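Local coordinates for PTS system, lactose-specific IIBC components (Streptococcus pneumoniae, PDB 3NBM), which probably carries a phosphoryl group, as the IIB domain of a lactose phosphotransferase system, from the phosphoenolpyruvate-driven relay to the incoming sugar, at residues A[20-25]-A[90-95]; A[56-61]-A[101-106]; A[24-29]-A[97-102]. One frame throughout, in Å; residues are numbered along the deposited sequence.

How the contacts relate
All three contacts concern the helices on one face of the central parallel sheet. Contacts 1 and 3 start from helix 18-33 and share A25; their centres are 7 Å apart, and L22 CD1 of contact 1 lies 3.9 Å from A99 CB of contact 3. Contact 2 shares helix 96-105 with contact 3, centres 10 Å apart, and joins it through V103 CG2, 3.5 Å from I26 CD1. Between contacts 1 and 2 the centres are 11 Å apart, with L92 CD1 3.7 Å from F102 CG. In relatives a cysteine at the end of the first strand, opening the P-loop, carries the phosphoryl group; here that loop probably leads into helix 18-33.

Contact 1: A[20-25]-A[90-95]; sequences AQLANA and IHLTKS
L22 and L92 form the close-packed side of this helix-to-helix contact: CD1 of L22 rests on CB of L92 at 3.7 Å, the two side chains lying at a slant to each other. L22 turns CG away from its own backbone N (chi1 -177°), which carries the branch over to L92. Beside it A25 presents its methyl to main chain, CB lying 3.7 Å from both L92 O and T93 O. Next comes T93, whose CG2 is wedged against the first turns of helix 18-33, 3.8 Å from Q21 CB and 3.9 Å from L22 N. The threonine is turned with OG1 between its backbone N and carbonyl carbon (chi1 67°); from there the hydroxyl donates over 2.7 Å to I90 O, meeting a lone pair within the carbonyl plane, and the methyl is left to do the packing. The nearest backbones, L22 and T93, are 4.8 Å apart between CA atoms.

Toward solvent the contact is looser. No direct hydrogen bond joins the segments; a water instead donates to Q21 O at 2.8 Å and to T93 O at 2.9 Å, tying together two carbonyls of separate helices. Q21 and K94 are exposed here. On the buried side A99 of helix 96-105 touches both L22 and A25. Two helices packed side by side on one face of a parallel sheet, with strand order 2-1-3-4, fit the alpha/beta sandwich of lactose-type IIB domains, which resembles the low-molecular-weight tyrosine phosphatases.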
ATOM      1  N   ALA A  20      -0.251   7.215   5.633  1.00  7.38           N
ATOM      2  CA  ALA A  20       0.146   6.723   6.936  1.00  8.63           C
ATOM      3  C   ALA A  20      -1.026   6.060   7.673  1.00  8.55           C
ATOM      4  O   ALA A  20      -0.805   5.145   8.466  1.00  9.04           O
ATOM      5  CB  ALA A  20       0.733   7.838   7.800  1.00  9.29           C
ATOM      6  N   GLN A  21      -2.255   6.528   7.434  0.50  8.59           N
ATOM      7  CA  GLN A  21      -3.440   5.956   8.080  0.50  8.85           C
ATOM      8  C   GLN A  21      -3.587   4.483   7.692  0.50  7.93           C
ATOM      9  O   GLN A  21      -3.866   3.630   8.534  0.50  9.18           O
ATOM     10  CB  GLN A  21      -4.707   6.716   7.670  0.50 10.01           C
ATOM     11  CG  GLN A  21      -4.700   8.189   8.026  0.50 11.13           C
ATOM     12  CD  GLN A  21      -5.418   8.461   9.329  0.50 11.26           C
ATOM     13  OE1 GLN A  21      -5.638   7.538  10.111  0.50 16.91           O
ATOM     14  NE2 GLN A  21      -5.767   9.720   9.581  0.50 11.84           N
ATOM     15  N   LEU A  22      -3.429   4.181   6.411  1.00  7.66           N
ATOM     16  CA  LEU A  22      -3.505   2.797   5.968  1.00  7.02           C
ATOM     17  C   LEU A  22      -2.278   1.992   6.400  1.00  6.41           C
ATOM     18  O   LEU A  22      -2.429   0.859   6.856  1.00  6.55           O
ATOM     19  CB  LEU A  22      -3.775   2.676   4.469  1.00  7.56           C
ATOM     20  CG  LEU A  22      -3.943   1.236   3.984  1.00  7.93           C
ATOM     21  CD1 LEU A  22      -5.103   0.536   4.690  1.00  9.60           C
ATOM     22  CD2 LEU A  22      -4.105   1.133   2.466  1.00  8.41           C
ATOM     23  N   ALA A  23      -1.071   2.557   6.280  1.00  6.41           N
ATOM     24  CA  ALA A  23       0.121   1.829   6.751  1.00  6.24           C
ATOM     25  C   ALA A  23      -0.024   1.442   8.222  1.00  7.03           C
ATOM     26  O   ALA A  23       0.313   0.316   8.608  1.00  7.28           O
ATOM     27  CB  ALA A  23       1.398   2.649   6.507  1.00  7.29           C
ATOM     28  N   ASN A  24      -0.505   2.378   9.038  1.00  7.00           N
ATOM     29  CA  ASN A  24      -0.694   2.076  10.449  1.00  8.28           C
ATOM     30  C   ASN A  24      -1.694   0.948  10.679  1.00  7.32           C
ATOM     31  O   ASN A  24      -1.464   0.068  11.514  1.00  8.36           O
ATOM     32  CB  ASN A  24      -1.189   3.292  11.225  1.00  9.62           C
ATOM     33  CG  ASN A  24      -0.141   4.385  11.342  1.00 12.63           C
ATOM     34  OD1 ASN A  24       1.055   4.151  11.179  1.00 15.31           O
ATOM     35  ND2 ASN A  24      -0.592   5.591  11.660  1.00 16.24           N
ATOM     36  N   ALA A  25      -2.808   0.970   9.953  1.00  7.49           N
ATOM     37  CA  ALA A  25      -3.826  -0.071  10.085  1.00  7.72           C
ATOM     38  C   ALA A  25      -3.260  -1.433   9.679  1.00  7.27           C
ATOM     39  O   ALA A  25      -3.501  -2.436  10.356  1.00  7.98           O
ATOM     40  CB  ALA A  25      -5.091   0.297   9.278  1.00  8.48           C
ATOM     41  N   ILE A  90     -11.045   4.460   3.185  1.00  7.96           N
ATOM     42  CA  ILE A  90     -11.336   4.931   4.531  1.00  8.87           C
ATOM     43  C   ILE A  90     -11.804   3.767   5.410  1.00  9.35           C
ATOM     44  O   ILE A  90     -11.379   3.648   6.549  1.00 10.11           O
ATOM     45  CB  ILE A  90     -12.318   6.128   4.513  1.00  9.56           C
ATOM     46  CG1 ILE A  90     -11.627   7.344   3.874  1.00 10.84           C
ATOM     47  CG2 ILE A  90     -12.838   6.412   5.926  1.00 11.28           C
ATOM     48  CD1 ILE A  90     -10.388   7.884   4.594  1.00 11.95           C
ATOM     49  N   HIS A  91     -12.625   2.877   4.876  1.00  9.70           N
ATOM     50  CA  HIS A  91     -13.007   1.694   5.645  0.50 10.77           C
ATOM     51  C   HIS A  91     -11.814   0.863   6.072  1.00 11.02           C
ATOM     52  O   HIS A  91     -11.733   0.405   7.199  1.00 12.49           O
ATOM     53  CB  HIS A  91     -13.993   0.805   4.879  0.50 11.97           C
ATOM     54  CG  HIS A  91     -15.384   1.337   4.872  0.50 15.10           C
ATOM     55  ND1 HIS A  91     -16.220   1.246   3.779  0.50 18.23           N
ATOM     56  CD2 HIS A  91     -16.080   1.993   5.826  0.50 17.69           C
ATOM     57  CE1 HIS A  91     -17.378   1.811   4.070  0.50 17.56           C
ATOM     58  NE2 HIS A  91     -17.316   2.275   5.303  0.50 19.36           N
ATOM     59  N   LEU A  92     -10.857   0.662   5.180  1.00 10.27           N
ATOM     60  CA  LEU A  92      -9.640  -0.045   5.578  1.00 10.07           C
ATOM     61  C   LEU A  92      -8.842   0.650   6.677  1.00 10.00           C
ATOM     62  O   LEU A  92      -8.296  -0.022   7.554  1.00 10.35           O
ATOM     63  CB  LEU A  92      -8.705  -0.263   4.374  1.00 10.01           C
ATOM     64  CG  LEU A  92      -9.213  -1.103   3.185  1.00 10.74           C
ATOM     65  CD1 LEU A  92      -8.224  -1.034   2.052  1.00 13.62           C
ATOM     66  CD2 LEU A  92      -9.502  -2.536   3.561  1.00 12.19           C
ATOM     67  N   THR A  93      -8.781   1.977   6.651  1.00  9.87           N
ATOM     68  CA  THR A  93      -8.007   2.689   7.664  1.00 10.84           C
ATOM     69  C   THR A  93      -8.568   2.512   9.070  1.00 11.56           C
ATOM     70  O   THR A  93      -7.841   2.676  10.050  1.00 13.15           O
ATOM     71  CB  THR A  93      -7.903   4.205   7.379  1.00 10.53           C
ATOM     72  OG1 THR A  93      -9.184   4.862   7.491  1.00 11.83           O
ATOM     73  CG2 THR A  93      -7.281   4.465   6.016  1.00 11.43           C
ATOM     74  N   LYS A  94      -9.857   2.179   9.154  1.00 11.57           N
ATOM     75  CA  LYS A  94     -10.555   2.008  10.420  1.00 12.47           C
ATOM     76  C   LYS A  94     -10.584   0.581  10.920  1.00 11.19           C
ATOM     77  O   LYS A  94     -11.116   0.334  11.984  1.00 12.58           O
ATOM     78  CB  LYS A  94     -11.972   2.568  10.300  1.00 13.84           C
ATOM     79  CG  LYS A  94     -11.978   4.081  10.145  1.00 18.62           C
ATOM     80  CD  LYS A  94     -11.345   4.796  11.353  1.00 23.64           C
ATOM     81  CE  LYS A  94      -9.851   5.122  11.202  1.00 27.12           C
ATOM     82  NZ  LYS A  94      -9.481   6.355  11.958  1.00 28.89           N
ATOM     83  N   SER A  95     -10.009  -0.355  10.173  1.00 10.01           N
ATOM     84  CA  SER A  95     -10.059  -1.758  10.550  1.00  9.84           C
ATOM     85  C   SER A  95      -8.752  -2.464  10.272  1.00 10.06           C
ATOM     86  O   SER A  95      -8.509  -2.863   9.127  1.00  9.79           O
ATOM     87  CB  SER A  95     -11.189  -2.482   9.823  1.00 11.51           C
ATOM     88  OG  SER A  95     -11.149  -3.883  10.125  1.00 12.62           O
TER
HETATM   89  O   HOH W   1      -5.378   4.033  10.812  1.00 28.64           O

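Contact 2: A[56-61]-A[101-106]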
ATOM      1  N   LEU A  56       4.364  -4.911  -2.756  1.00  5.61           N
ATOM      2  CA  LEU A  56       3.022  -4.410  -3.032  1.00  5.75           C
ATOM      3  C   LEU A  56       3.030  -2.921  -2.790  1.00  5.65           C
ATOM      4  O   LEU A  56       3.490  -2.485  -1.745  1.00  5.96           O
ATOM      5  CB  LEU A  56       1.986  -5.083  -2.103  1.00  6.51           C
ATOM      6  CG  LEU A  56       0.542  -4.559  -2.194  1.00  7.18           C
ATOM      7  CD1 LEU A  56      -0.093  -4.816  -3.559  1.00  8.81           C
ATOM      8  CD2 LEU A  56      -0.309  -5.148  -1.058  1.00  8.77           C
ATOM      9  N   ILE A  57       2.520  -2.151  -3.756  1.00  5.01           N
ATOM     10  CA  ILE A  57       2.347  -0.707  -3.597  1.00  5.27           C
ATOM     11  C   ILE A  57       0.869  -0.438  -3.739  1.00  4.93           C
ATOM     12  O   ILE A  57       0.217  -0.872  -4.684  1.00  6.15           O
ATOM     13  CB  ILE A  57       3.192   0.111  -4.600  1.00  5.61           C
ATOM     14  CG1 ILE A  57       4.677  -0.309  -4.453  1.00  6.89           C
ATOM     15  CG2 ILE A  57       2.985   1.607  -4.363  1.00  7.89           C
ATOM     16  CD1 ILE A  57       5.626   0.325  -5.394  1.00  9.92           C
ATOM     17  N   ILE A  58       0.344   0.300  -2.769  1.00  5.20           N
ATOM     18  CA  ILE A  58      -1.064   0.691  -2.724  1.00  5.42           C
ATOM     19  C   ILE A  58      -1.174   2.215  -2.890  1.00  5.39           C
ATOM     20  O   ILE A  58      -0.560   2.977  -2.154  1.00  6.63           O
ATOM     21  CB  ILE A  58      -1.716   0.320  -1.348  1.00  6.19           C
ATOM     22  CG1 ILE A  58      -1.592  -1.190  -1.063  1.00  7.30           C
ATOM     23  CG2 ILE A  58      -3.195   0.795  -1.305  1.00  7.12           C
ATOM     24  CD1 ILE A  58      -1.911  -1.605   0.363  1.00  8.46           C
ATOM     25  N   LEU A  59      -1.927   2.623  -3.903  1.00  5.82           N
ATOM     26  CA  LEU A  59      -2.203   4.028  -4.156  1.00  5.79           C
ATOM     27  C   LEU A  59      -3.431   4.443  -3.346  1.00  6.51           C
ATOM     28  O   LEU A  59      -4.501   3.836  -3.470  1.00  6.91           O
ATOM     29  CB  LEU A  59      -2.439   4.273  -5.667  1.00  6.50           C
ATOM     30  CG  LEU A  59      -1.242   3.992  -6.560  1.00  7.19           C
ATOM     31  CD1 LEU A  59      -1.677   4.053  -8.037  1.00 10.30           C
ATOM     32  CD2 LEU A  59      -0.143   4.989  -6.292  1.00 11.06           C
ATOM     33  N   ALA A  60      -3.279   5.500  -2.541  1.00  6.54           N
ATOM     34  CA  ALA A  60      -4.406   6.126  -1.860  1.00  7.13           C
ATOM     35  C   ALA A  60      -5.310   6.800  -2.904  1.00  7.53           C
ATOM     36  O   ALA A  60      -4.887   7.041  -4.054  1.00  6.96           O
ATOM     37  CB  ALA A  60      -3.925   7.131  -0.859  1.00  7.69           C
ATOM     38  N   PRO A  61      -6.549   7.152  -2.531  1.00  7.48           N
ATOM     39  CA  PRO A  61      -7.513   7.677  -3.501  1.00  8.28           C
ATOM     40  C   PRO A  61      -7.001   8.855  -4.304  1.00  8.37           C
ATOM     41  O   PRO A  61      -7.243   8.920  -5.504  1.00  9.21           O
ATOM     42  CB  PRO A  61      -8.685   8.073  -2.599  1.00  8.48           C
ATOM     43  CG  PRO A  61      -8.648   7.020  -1.528  1.00  8.89           C
ATOM     44  CD  PRO A  61      -7.186   6.834  -1.238  1.00  8.72           C
ATOM     45  N   GLN A 101      -6.179  -8.123   5.675  1.00  8.36           N
ATOM     46  CA  GLN A 101      -6.790  -9.012   4.686  1.00  9.43           C
ATOM     47  C   GLN A 101      -6.682  -8.451   3.264  1.00  9.14           C
ATOM     48  O   GLN A 101      -6.391  -9.178   2.334  1.00 10.06           O
ATOM     49  CB  GLN A 101      -8.234  -9.271   5.053  1.00 11.02           C
ATOM     50  CG  GLN A 101      -8.939 -10.195   4.160  1.00 15.89           C
ATOM     51  CD  GLN A 101     -10.406 -10.223   4.494  1.00 20.43           C
ATOM     52  OE1 GLN A 101     -11.127  -9.185   4.412  1.00 25.13           O
ATOM     53  NE2 GLN A 101     -10.877 -11.398   4.885  1.00 20.41           N
ATOM     54  N   PHE A 102      -6.870  -7.152   3.126  1.00  9.12           N
ATOM     55  CA  PHE A 102      -6.733  -6.489   1.842  1.00  8.53           C
ATOM     56  C   PHE A 102      -5.325  -6.689   1.264  1.00  8.76           C
ATOM     57  O   PHE A 102      -5.169  -6.993   0.092  1.00  9.42           O
ATOM     58  CB  PHE A 102      -7.044  -5.000   2.005  1.00  8.44           C
ATOM     59  CG  PHE A 102      -6.912  -4.202   0.741  1.00  8.40           C
ATOM     60  CD1 PHE A 102      -7.993  -4.042  -0.114  1.00 10.81           C
ATOM     61  CD2 PHE A 102      -5.723  -3.575   0.422  1.00 10.01           C
ATOM     62  CE1 PHE A 102      -7.866  -3.283  -1.265  1.00 11.52           C
ATOM     63  CE2 PHE A 102      -5.620  -2.825  -0.724  1.00 11.01           C
ATOM     64  CZ  PHE A 102      -6.697  -2.674  -1.545  1.00 11.96           C
ATOM     65  N   VAL A 103      -4.303  -6.491   2.095  1.00  7.99           N
ATOM     66  CA  VAL A 103      -2.926  -6.685   1.644  1.00  8.16           C
ATOM     67  C   VAL A 103      -2.728  -8.111   1.130  1.00  9.22           C
ATOM     68  O   VAL A 103      -2.260  -8.336   0.013  1.00  9.64           O
ATOM     69  CB  VAL A 103      -1.928  -6.358   2.773  1.00  8.07           C
ATOM     70  CG1 VAL A 103      -0.544  -6.949   2.461  1.00  9.98           C
ATOM     71  CG2 VAL A 103      -1.875  -4.849   3.020  1.00  8.26           C
ATOM     72  N   LEU A 104      -3.103  -9.094   1.942  1.00  9.51           N
ATOM     73  CA  LEU A 104      -2.829 -10.472   1.571  1.00 10.20           C
ATOM     74  C   LEU A 104      -3.661 -10.900   0.358  1.00 10.93           C
ATOM     75  O   LEU A 104      -3.184 -11.693  -0.462  1.00 11.57           O
ATOM     76  CB  LEU A 104      -2.964 -11.404   2.799  1.00 11.07           C
ATOM     77  CG  LEU A 104      -1.818 -11.187   3.824  1.00 14.56           C
ATOM     78  CD1 LEU A 104      -2.114 -11.773   5.177  1.00 18.47           C
ATOM     79  CD2 LEU A 104      -0.493 -11.740   3.264  1.00 17.50           C
ATOM     80  N   GLU A 105      -4.887 -10.397   0.231  1.00 12.04           N
ATOM     81  CA  GLU A 105      -5.687 -10.785  -0.921  0.50 12.75           C
ATOM     82  C   GLU A 105      -5.107 -10.203  -2.212  1.00 13.05           C
ATOM     83  O   GLU A 105      -5.368 -10.751  -3.287  1.00 14.86           O
ATOM     84  CB  GLU A 105      -7.177 -10.452  -0.726  0.50 13.03           C
ATOM     85  CG  GLU A 105      -7.840 -11.387   0.265  0.50 14.28           C
ATOM     86  CD  GLU A 105      -9.245 -11.006   0.697  0.50 15.84           C
ATOM     87  OE1 GLU A 105      -9.754  -9.927   0.319  0.50 17.40           O
ATOM     88  OE2 GLU A 105      -9.832 -11.831   1.435  0.50 18.37           O
ATOM     89  N   HIS A 106      -4.275  -9.164  -2.103  1.00 12.02           N
ATOM     90  CA  HIS A 106      -3.584  -8.588  -3.245  1.00 11.96           C
ATOM     91  C   HIS A 106      -2.137  -9.010  -3.397  1.00 12.38           C
ATOM     92  O   HIS A 106      -1.405  -8.434  -4.205  1.00 12.66           O
ATOM     93  CB  HIS A 106      -3.688  -7.067  -3.193  1.00 12.35           C
ATOM     94  CG  HIS A 106      -5.060  -6.576  -3.464  1.00 12.95           C
ATOM     95  ND1 HIS A 106      -6.017  -6.466  -2.483  1.00 14.44           N
ATOM     96  CD2 HIS A 106      -5.670  -6.256  -4.626  1.00 16.17           C
ATOM     97  CE1 HIS A 106      -7.148  -6.053  -3.025  1.00 15.75           C
ATOM     98  NE2 HIS A 106      -6.962  -5.914  -4.323  1.00 17.22           N
TER
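F102 O is gripped twice by H106, just past the end of helix 96-105, and both residues also touch strand 56-59, F102 through its ring edge at I58 and H106 through its carbonyl oxygen at L56. The imidazole ND1 of H106 donates to F102 O over 2.8 Å with an N-H...O angle of 164°; the acceptor lies in the plane of the imidazole, whereas the donor is tilted somewhat out of the carbonyl plane. The backbone N of H106 adds a weak bond to the same oxygen. This grip fixes the rotation of the imidazole and sets its CE1 3.4 Å above one face of the F102 ring, offset toward the rim.

No hydrogen bond crosses the contact; methyls meet methyls, a ring edge and two carbonyl oxygens. I58 brings CD1 to the edge of the F102 ring, near its plane and 4.1 Å from CE2, so that histidine and isoleucine occupy a face and an edge of one ring. I58 CD1 also lies 4.2 Å from V103 CG2, the two side chains meeting at about a right angle. L56 has CG trans to its backbone N (chi1 175°), and the fork of its branch divides the work: CD2 meets V103 CG1 at 4.0 Å and V103 O at 3.9 Å, and CD1 lies 3.9 Å from H106 O. The strand thus offers alternate residues, L56 and I58, to the helix.

The axes of the strand 56-59 and helix 101-105 segments are 10.2 Å apart at closest and run at 124°: the C-terminal helix lies slantwise over an inner strand of the parallel sheet, as befits an alpha/beta sandwich. Strand 56-59 is flanked by strand 7-13, whose L7 and V9 also touch V103, and by strand 80-83, whose V82 touches L56, I58 and H106; L92 of the preceding helix 86-93 packs on F102.

Contact 3: A[24-29]-A[97-102]; sequences NAINEG and SKALQF
A99 points its methyl straight into helix 18-33, where it meets A25 and I26. CB of A25 comes to 3.8 Å from A99 CB, methyl against methyl. I26 runs roughly along helix 96-105: its CG1 branch lies opposite its own carbonyl carbon (chi1 -68°), beside the backbone N, and this places CG1 4.0 Å from A99 CB. A99 CB also lies 3.9 Å from I26 N, packing against main chain as well as side chain.

The helices cross almost perpendicularly, at -93°, with the axes of segments 24-29 and 97-102 7.4 Å apart at closest. So close an approach rests on small residues: A25 and G29 lie one turn apart at the crossing, and A99 answers from the second helix. The evidence at G29 is that a CB built on it would sit 3.2 Å from L100 CB. CA atoms of I26 and L100 are 5.0 Å apart, and those of G29 and S97 5.1 Å. In the alpha/beta sandwich both helices cover one face of the parallel sheet, helix 18-33 following the first strand and helix 96-105 closing the chain, so the first and last helices of the chain meet here.

L100 is oriented differently from A99, running alongside the helix it meets rather than into it. With CG trans to the backbone N (chi1 179°), its CD2 is carried over the glycine to 3.6 Å from G29 O, a contact of methyl with carbonyl oxygen. That oxygen also takes a hydrogen bond from T33 OG1 further along helix 18-33, so the buried carbonyl has a polar partner. Where the two helices meet the sheet, I26 and L100 both rest on V37 of strand 37-43, and V103 closes over I26.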
ATOM      1  N   ASN A  24      -0.505   2.378   9.038  1.00  7.00           N
ATOM      2  CA  ASN A  24      -0.694   2.076  10.449  1.00  8.28           C
ATOM      3  C   ASN A  24      -1.694   0.948  10.679  1.00  7.32           C
ATOM      4  O   ASN A  24      -1.464   0.068  11.514  1.00  8.36           O
ATOM      5  CB  ASN A  24      -1.189   3.292  11.225  1.00  9.62           C
ATOM      6  CG  ASN A  24      -0.141   4.385  11.342  1.00 12.63           C
ATOM      7  OD1 ASN A  24       1.055   4.151  11.179  1.00 15.31           O
ATOM      8  ND2 ASN A  24      -0.592   5.591  11.660  1.00 16.24           N
ATOM      9  N   ALA A  25      -2.808   0.970   9.953  1.00  7.49           N
ATOM     10  CA  ALA A  25      -3.826  -0.071  10.085  1.00  7.72           C
ATOM     11  C   ALA A  25      -3.260  -1.433   9.679  1.00  7.27           C
ATOM     12  O   ALA A  25      -3.501  -2.436  10.356  1.00  7.98           O
ATOM     13  CB  ALA A  25      -5.091   0.297   9.278  1.00  8.48           C
ATOM     14  N   ILE A  26      -2.521  -1.473   8.573  1.00  6.72           N
ATOM     15  CA  ILE A  26      -1.927  -2.718   8.109  1.00  6.59           C
ATOM     16  C   ILE A  26      -0.974  -3.255   9.170  1.00  6.79           C
ATOM     17  O   ILE A  26      -1.003  -4.447   9.513  1.00  7.97           O
ATOM     18  CB  ILE A  26      -1.165  -2.516   6.787  1.00  6.51           C
ATOM     19  CG1 ILE A  26      -2.134  -2.200   5.643  1.00  6.98           C
ATOM     20  CG2 ILE A  26      -0.279  -3.755   6.494  1.00  7.31           C
ATOM     21  CD1 ILE A  26      -1.461  -1.646   4.392  1.00  7.32           C
ATOM     22  N   ASN A  27      -0.116  -2.379   9.683  1.00  6.92           N
ATOM     23  CA  ASN A  27       0.854  -2.790  10.687  1.00  7.95           C
ATOM     24  C   ASN A  27       0.200  -3.267  11.973  1.00  7.96           C
ATOM     25  O   ASN A  27       0.660  -4.233  12.578  1.00  9.36           O
ATOM     26  CB  ASN A  27       1.860  -1.677  10.992  1.00  7.16           C
ATOM     27  CG  ASN A  27       2.831  -1.456   9.866  1.00  7.24           C
ATOM     28  OD1 ASN A  27       3.149  -2.395   9.136  1.00  7.46           O
ATOM     29  ND2 ASN A  27       3.360  -0.234   9.749  1.00  7.84           N
ATOM     30  N   GLU A  28      -0.862  -2.599  12.410  1.00  8.59           N
ATOM     31  CA  GLU A  28      -1.552  -3.038  13.612  1.00  9.68           C
ATOM     32  C   GLU A  28      -2.184  -4.410  13.342  1.00  9.32           C
ATOM     33  O   GLU A  28      -2.147  -5.306  14.204  1.00 10.09           O
ATOM     34  CB  GLU A  28      -2.602  -2.003  14.030  1.00 11.16           C
ATOM     35  CG  GLU A  28      -3.413  -2.393  15.297  1.00 16.16           C
ATOM     36  CD  GLU A  28      -4.397  -1.304  15.817  1.00 20.81           C
ATOM     37  OE1 GLU A  28      -4.413  -0.150  15.303  1.00 24.53           O
ATOM     38  OE2 GLU A  28      -5.139  -1.629  16.789  1.00 23.41           O
ATOM     39  N   GLY A  29      -2.802  -4.587  12.183  1.00  8.66           N
ATOM     40  CA  GLY A  29      -3.405  -5.875  11.879  1.00  9.07           C
ATOM     41  C   GLY A  29      -2.346  -6.964  11.801  1.00  8.82           C
ATOM     42  O   GLY A  29      -2.512  -8.063  12.329  1.00  9.30           O
ATOM     43  N   SER A  97      -7.940  -5.497  10.889  1.00  8.86           N
ATOM     44  CA  SER A  97      -8.175  -6.829  10.325  1.00  9.38           C
ATOM     45  C   SER A  97      -8.497  -6.739   8.827  1.00  8.42           C
ATOM     46  O   SER A  97      -7.982  -7.531   8.034  1.00  9.06           O
ATOM     47  CB  SER A  97      -9.305  -7.559  11.085  1.00  9.80           C
ATOM     48  OG  SER A  97      -8.996  -7.753  12.452  1.00 11.95           O
ATOM     49  N   LYS A  98      -9.361  -5.801   8.430  1.00  8.61           N
ATOM     50  CA  LYS A  98      -9.672  -5.651   7.016  1.00  9.09           C
ATOM     51  C   LYS A  98      -8.472  -5.146   6.228  1.00  8.41           C
ATOM     52  O   LYS A  98      -8.271  -5.571   5.080  1.00  8.47           O
ATOM     53  CB  LYS A  98     -10.875  -4.714   6.798  1.00 10.00           C
ATOM     54  CG  LYS A  98     -12.182  -5.315   7.317  1.00 14.42           C
ATOM     55  CD  LYS A  98     -13.355  -4.328   7.232  1.00 20.01           C
ATOM     56  CE  LYS A  98     -14.498  -4.736   8.182  1.00 24.73           C
ATOM     57  NZ  LYS A  98     -14.170  -4.575   9.662  1.00 25.41           N
ATOM     58  N   ALA A  99      -7.681  -4.249   6.813  1.00  8.24           N
ATOM     59  CA  ALA A  99      -6.484  -3.717   6.127  1.00  7.86           C
ATOM     60  C   ALA A  99      -5.494  -4.855   5.843  1.00  8.01           C
ATOM     61  O   ALA A  99      -4.968  -4.946   4.740  1.00  8.25           O
ATOM     62  CB  ALA A  99      -5.859  -2.591   6.951  1.00  8.38           C
ATOM     63  N   LEU A 100      -5.261  -5.721   6.827  1.00  8.31           N
ATOM     64  CA  LEU A 100      -4.348  -6.843   6.638  1.00  8.34           C
ATOM     65  C   LEU A 100      -4.890  -7.806   5.578  1.00  8.34           C
ATOM     66  O   LEU A 100      -4.170  -8.284   4.706  1.00  8.40           O
ATOM     67  CB  LEU A 100      -4.150  -7.587   7.962  1.00  9.21           C
ATOM     68  CG  LEU A 100      -3.228  -8.796   7.851  1.00 10.65           C
ATOM     69  CD1 LEU A 100      -1.777  -8.353   7.515  1.00 11.89           C
ATOM     70  CD2 LEU A 100      -3.258  -9.607   9.124  1.00 12.32           C
ATOM     71  N   GLN A 101      -6.179  -8.123   5.675  1.00  8.36           N
ATOM     72  CA  GLN A 101      -6.790  -9.012   4.686  1.00  9.43           C
ATOM     73  C   GLN A 101      -6.682  -8.451   3.264  1.00  9.14           C
ATOM     74  O   GLN A 101      -6.391  -9.178   2.334  1.00 10.06           O
ATOM     75  CB  GLN A 101      -8.234  -9.271   5.053  1.00 11.02           C
ATOM     76  CG  GLN A 101      -8.939 -10.195   4.160  1.00 15.89           C
ATOM     77  CD  GLN A 101     -10.406 -10.223   4.494  1.00 20.43           C
ATOM     78  OE1 GLN A 101     -11.127  -9.185   4.412  1.00 25.13           O
ATOM     79  NE2 GLN A 101     -10.877 -11.398   4.885  1.00 20.41           N
ATOM     80  N   PHE A 102      -6.870  -7.152   3.126  1.00  9.12           N
ATOM     81  CA  PHE A 102      -6.733  -6.489   1.842  1.00  8.53           C
ATOM     82  C   PHE A 102      -5.325  -6.689   1.264  1.00  8.76           C
ATOM     83  O   PHE A 102      -5.169  -6.993   0.092  1.00  9.42           O
ATOM     84  CB  PHE A 102      -7.044  -5.000   2.005  1.00  8.44           C
ATOM     85  CG  PHE A 102      -6.912  -4.202   0.741  1.00  8.40           C
ATOM     86  CD1 PHE A 102      -7.993  -4.042  -0.114  1.00 10.81           C
ATOM     87  CD2 PHE A 102      -5.723  -3.575   0.422  1.00 10.01           C
ATOM     88  CE1 PHE A 102      -7.866  -3.283  -1.265  1.00 11.52           C
ATOM     89  CE2 PHE A 102      -5.620  -2.825  -0.724  1.00 11.01           C
ATOM     90  CZ  PHE A 102      -6.697  -2.674  -1.545  1.00 11.96           C
TER